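Local coordinates for putative pneumococcal surface protein (Streptococcus pneumoniae, PDB 4CNL) that probably binds the choline groups of teichoic acids through its choline-binding repeats, and so attaches to the pneumococcal cell surface, at residues V124-A127 with T128-A131; Y14-G17 with N18-V22. One frame throughout, in Å; residues are numbered along the deposited sequence. Where two conformers were deposited one is given.

Contact 1: residues V124-A127 with T128-A131. With CHT (choline ion), chain F.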
loop_
_atom_site.group_PDB
_atom_site.type_symbol
_atom_site.label_atom_id
_atom_site.label_comp_id
_atom_site.label_asym_id
_atom_site.label_seq_id
_atom_site.Cartn_x
_atom_site.Cartn_y
_atom_site.Cartn_z
ATOM N N VAL A 124 4.927 -16.811 -7.038
ATOM C CA VAL A 124 4.709 -15.804 -8.063
ATOM C C VAL A 124 5.735 -15.980 -9.171
ATOM O O VAL A 124 6.858 -16.431 -8.937
ATOM C CB VAL A 124 4.794 -14.361 -7.512
ATOM C CG1 VAL A 124 3.814 -14.165 -6.356
ATOM C CG2 VAL A 124 6.222 -14.019 -7.103
ATOM N N TYR A 125 5.331 -15.643 -10.385
ATOM C CA TYR A 125 6.243 -15.661 -11.511
ATOM C C TYR A 125 6.681 -14.244 -11.827
ATOM O O TYR A 125 5.851 -13.381 -12.123
ATOM C CB TYR A 125 5.599 -16.314 -12.727
ATOM C CG TYR A 125 6.569 -16.542 -13.862
ATOM C CD1 TYR A 125 7.432 -17.634 -13.852
ATOM C CD2 TYR A 125 6.610 -15.681 -14.959
ATOM C CE1 TYR A 125 8.314 -17.851 -14.890
ATOM C CE2 TYR A 125 7.495 -15.898 -16.008
ATOM C CZ TYR A 125 8.337 -16.989 -15.967
ATOM O OH TYR A 125 9.224 -17.212 -17.008
ATOM N N ASP A 126 7.984 -14.001 -11.760
ATOM C CA ASP A 126 8.517 -12.682 -12.064
ATOM C C ASP A 126 8.844 -12.615 -13.543
ATOM O O ASP A 126 9.785 -13.254 -14.006
ATOM C CB ASP A 126 9.758 -12.368 -11.225
ATOM C CG ASP A 126 10.237 -10.930 -11.402
ATOM O OD1 ASP A 126 10.852 -10.636 -12.449
ATOM O OD2 ASP A 126 10.021 -10.099 -10.488
ATOM N N ALA A 127 8.051 -11.842 -14.279
ATOM C CA ALA A 127 8.190 -11.753 -15.730
ATOM C C ALA A 127 9.563 -11.250 -16.155
ATOM O O ALA A 127 10.063 -11.622 -17.216
ATOM C CB ALA A 127 7.098 -10.852 -16.305
ATOM N N THR A 128 10.183 -10.411 -15.332
ATOM C CA THR A 128 11.479 -9.846 -15.687
ATOM C C THR A 128 12.605 -10.863 -15.479
ATOM O O THR A 128 13.484 -11.003 -16.331
ATOM C CB THR A 128 11.765 -8.534 -14.891
ATOM O OG1 THR A 128 11.742 -8.782 -13.478
ATOM C CG2 THR A 128 10.711 -7.495 -15.211
ATOM N N TYR A 129 12.568 -11.599 -14.372
ATOM C CA TYR A 129 13.593 -12.610 -14.115
ATOM C C TYR A 129 13.313 -13.911 -14.882
ATOM O O TYR A 129 14.204 -14.754 -15.019
ATOM C CB TYR A 129 13.698 -12.922 -12.615
ATOM C CG TYR A 129 14.169 -11.787 -11.721
ATOM C CD1 TYR A 129 15.416 -11.191 -11.892
ATOM C CD2 TYR A 129 13.373 -11.348 -10.670
ATOM C CE1 TYR A 129 15.840 -10.162 -11.047
ATOM C CE2 TYR A 129 13.784 -10.337 -9.828
ATOM C CZ TYR A 129 15.014 -9.747 -10.017
ATOM O OH TYR A 129 15.398 -8.735 -9.162
ATOM N N GLN A 130 12.076 -14.065 -15.360
ATOM C CA GLN A 130 11.602 -15.306 -15.999
ATOM C C GLN A 130 11.858 -16.496 -15.080
ATOM O O GLN A 130 12.496 -17.480 -15.462
ATOM C CB GLN A 130 12.262 -15.524 -17.371
ATOM C CG GLN A 130 11.961 -14.389 -18.357
ATOM C CD GLN A 130 12.545 -14.618 -19.739
ATOM O OE1 GLN A 130 12.831 -15.752 -20.136
ATOM N NE2 GLN A 130 12.719 -13.533 -20.488
ATOM N N ALA A 131 11.357 -16.386 -13.856
ATOM C CA ALA A 131 11.546 -17.427 -12.852
ATOM C C ALA A 131 10.472 -17.339 -11.784
ATOM O O ALA A 131 9.929 -16.264 -11.529
ATOM C CB ALA A 131 12.898 -17.305 -12.225
HETATM C C4 CHT F . 16.790 -11.003 -4.115
HETATM C C5 CHT F . 16.150 -10.634 -5.447
HETATM C C6 CHT F . 14.375 -9.613 -4.243
HETATM C C7 CHT F . 14.173 -10.036 -6.542
HETATM C C8 CHT F . 14.151 -11.828 -5.006
HETATM O O6 CHT F . 18.096 -11.512 -4.349
HETATM N N1 CHT F . 14.713 -10.533 -5.305
HETATM O O HOH W 1 11.389 -11.283 -19.846
#

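Contact 2: residues Y14-G17 with N18-V22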
loop_
_atom_site.group_PDB
_atom_site.type_symbol
_atom_site.label_atom_id
_atom_site.label_comp_id
_atom_site.label_asym_id
_atom_site.label_seq_id
_atom_site.Cartn_x
_atom_site.Cartn_y
_atom_site.Cartn_z
ATOM N N TYR A 14 -17.192 28.068 7.849
ATOM C CA TYR A 14 -17.484 27.745 9.235
ATOM C C TYR A 14 -17.216 28.950 10.124
ATOM O O TYR A 14 -16.105 29.462 10.167
ATOM C CB TYR A 14 -16.671 26.533 9.707
ATOM C CG TYR A 14 -17.045 26.131 11.113
ATOM C CD1 TYR A 14 -18.157 25.327 11.354
ATOM C CD2 TYR A 14 -16.304 26.576 12.199
ATOM C CE1 TYR A 14 -18.518 24.980 12.648
ATOM C CE2 TYR A 14 -16.652 26.224 13.492
ATOM C CZ TYR A 14 -17.754 25.432 13.709
ATOM O OH TYR A 14 -18.092 25.084 14.997
ATOM N N PHE A 15 -18.261 29.418 10.806
ATOM C CA PHE A 15 -18.135 30.513 11.752
ATOM C C PHE A 15 -17.813 29.970 13.135
ATOM O O PHE A 15 -18.555 29.128 13.643
ATOM C CB PHE A 15 -19.435 31.325 11.814
ATOM C CG PHE A 15 -19.655 32.233 10.629
ATOM C CD1 PHE A 15 -20.063 31.720 9.399
ATOM C CD2 PHE A 15 -19.495 33.606 10.761
ATOM C CE1 PHE A 15 -20.282 32.576 8.312
ATOM C CE2 PHE A 15 -19.695 34.465 9.684
ATOM C CZ PHE A 15 -20.093 33.955 8.458
ATOM N N ASP A 16 -16.725 30.436 13.748
ATOM C CA ASP A 16 -16.392 29.963 15.092
ATOM C C ASP A 16 -17.307 30.596 16.146
ATOM O O ASP A 16 -18.251 31.329 15.825
ATOM C CB ASP A 16 -14.899 30.197 15.436
ATOM C CG ASP A 16 -14.489 31.686 15.534
ATOM O OD1 ASP A 16 -15.313 32.587 15.825
ATOM O OD2 ASP A 16 -13.280 31.946 15.354
ATOM N N GLY A 17 -17.029 30.294 17.410
ATOM C CA GLY A 17 -17.890 30.729 18.498
ATOM C C GLY A 17 -17.951 32.237 18.653
ATOM O O GLY A 17 -18.930 32.760 19.185
ATOM N N ASN A 18 -16.922 32.938 18.190
ATOM C CA ASN A 18 -16.934 34.404 18.245
ATOM C C ASN A 18 -17.411 35.026 16.938
ATOM O O ASN A 18 -17.217 36.222 16.691
ATOM C CB ASN A 18 -15.547 34.936 18.623
ATOM C CG ASN A 18 -15.288 34.837 20.108
ATOM O OD1 ASN A 18 -16.209 34.999 20.906
ATOM N ND2 ASN A 18 -14.049 34.544 20.491
ATOM N N GLY A 19 -18.071 34.209 16.123
ATOM C CA GLY A 19 -18.715 34.688 14.914
ATOM C C GLY A 19 -17.742 35.067 13.820
ATOM O O GLY A 19 -18.073 35.869 12.948
ATOM N N ASN A 20 -16.551 34.477 13.852
ATOM C CA ASN A 20 -15.503 34.786 12.885
ATOM C C ASN A 20 -15.203 33.591 11.985
ATOM O O ASN A 20 -15.359 32.441 12.407
ATOM C CB ASN A 20 -14.237 35.241 13.622
ATOM C CG ASN A 20 -14.483 36.461 14.485
ATOM O OD1 ASN A 20 -14.090 36.507 15.662
ATOM N ND2 ASN A 20 -15.163 37.442 13.918
ATOM N N LEU A 21 -14.796 33.852 10.741
ATOM C CA LEU A 21 -14.514 32.753 9.811
ATOM C C LEU A 21 -13.281 31.973 10.222
ATOM O O LEU A 21 -12.251 32.549 10.572
ATOM C CB LEU A 21 -14.319 33.271 8.380
ATOM C CG LEU A 21 -15.516 33.950 7.712
ATOM C CD1 LEU A 21 -15.157 34.370 6.285
ATOM C CD2 LEU A 21 -16.711 33.029 7.698
ATOM N N VAL A 22 -13.388 30.652 10.158
ATOM C CA VAL A 22 -12.236 29.784 10.346
ATOM C C VAL A 22 -11.496 29.650 9.013
ATOM O O VAL A 22 -12.110 29.401 7.972
ATOM C CB VAL A 22 -12.660 28.406 10.876
ATOM C CG1 VAL A 22 -11.473 27.441 10.873
ATOM C CG2 VAL A 22 -13.276 28.538 12.286
HETATM O O HOH W 2 -14.769 29.442 7.051
HETATM O O HOH W 3 -12.294 34.282 16.383
HETATM O O HOH W 4 -11.501 32.239 13.138
#

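Contact 1: residues V124-A127 with T128-A131
Asp126 N donates to Ala131 O at 3.0 Å, an almost straight bond with 164° at the hydrogen, and this bond closes the turn joining strands 122-126 and 131-135. The second backbone bond, from Gln130 N to Asp126 O at 2.8 Å, is weak. Gln130 and Ala131 thus both lie opposite Asp126, and the left-handed backbone of Gln130 lets the chain swell there and still re-enter the sheet.

The Asp126 carboxylate crosses the Tyr129 side chain at a slant, its plane 38° from that of the ring. OD1 accepts a bond from the backbone N of Tyr129, although the position of this oxygen is doubtful because it clashes with Thr128. The other oxygen, OD2, takes a hydrogen bond from the indole of Trp106, so one carboxylate links the turn to a pocket wall. With CG anti to the backbone N (chi1 -172°), the Tyr125 ring runs along the backbone of Gln130 and Ala131. Tyr125 CE1 comes to 3.5 Å from Ala131 N. At the end of the same side chain, Tyr125 OH lies 3.2 Å from Gln130 CA; the ring also meets Trp132 edge-to-face. A water accepts from Gln130 NE2 and donates to Ala127 O, tying the Gln130 side chain to the turn.

Tyr129 brings its OH to 3.2 Å from the choline methyl C7, with CE2 of the ring also near that carbon. The arrangement is a hairpin tip closed through a G1 beta bulge, placing one aromatic wall of a choline pocket.

Contact 2: residues Y14-G17 with N18-V22
A type I beta turn from Asp16 to Gly19 reverses the chain just beyond strand 11-15, within the first cell-wall-binding repeat, and illustrates how a short aspartate can organise a whole bend. The turn is closed by Gly19 N, which donates to Asp16 O at 2.9 Å. One residue on, Asp16 N donates to Asn20 O at 2.8 Å, and farther out Val22 N reaches Tyr14 O at 3.0 Å.

In the side chain of Asp16, CG stands between the backbone N and the carbonyl carbon (chi1 66°), which turns OD1 toward the backbone N-H groups of Asn18 and Asn20. Asp16 OD1 accepts a sound bond from Asn20 N at 3.0 Å, arriving from above the carboxylate plane. It also takes a weak bond from Asn18 N, the Asx-turn pairing. OD2 takes two waters instead, one shared with Asn20 OD1 and the other with Leu21 O, so both carboxylate oxygens help hold the returning chain.

Apolar groups pair farther along. Leu21 lies beside Phe15, pointing the same way, and sets CD2 over one ring face, 3.7 Å from the centroid and 15° off the normal, a CH-pi contact. Gly19 O approaches the edge of the same ring, near its plane. Tyr14 and Val22 also lie side by side, but here Val22 CG2 meets the ring edge, 3.6 Å from Tyr14 CD2. Both side chains reach Leu32 of strand 30-32. Gly19 has positive phi, a conformation that suits glycine; with the paired Asp16-Gly19 and Asp16-Asn20 bonds this is the geometry of a type I turn with a G1 beta bulge.

The two turns occupy opposite sides of the chain's centre, with their own centres 59 Å apart and nearest atoms about 48 Å apart, so they do not touch. Contact 2 comes first along the chain. They occupy different kinds of connection: contact 1 caps the hairpin between strands 122-126 and 131-135, whereas contact 2 starts the connection from strand 11-15 to strand 25-27. Contact 1 contributes Tyr129 directly to a choline pocket, and its Tyr125 side chain is about 7 Å from another choline. In contact 2 the side chain of Tyr14 is likewise about 7 Å from a choline and meets Trp5, a residue of a choline pocket, edge-to-face.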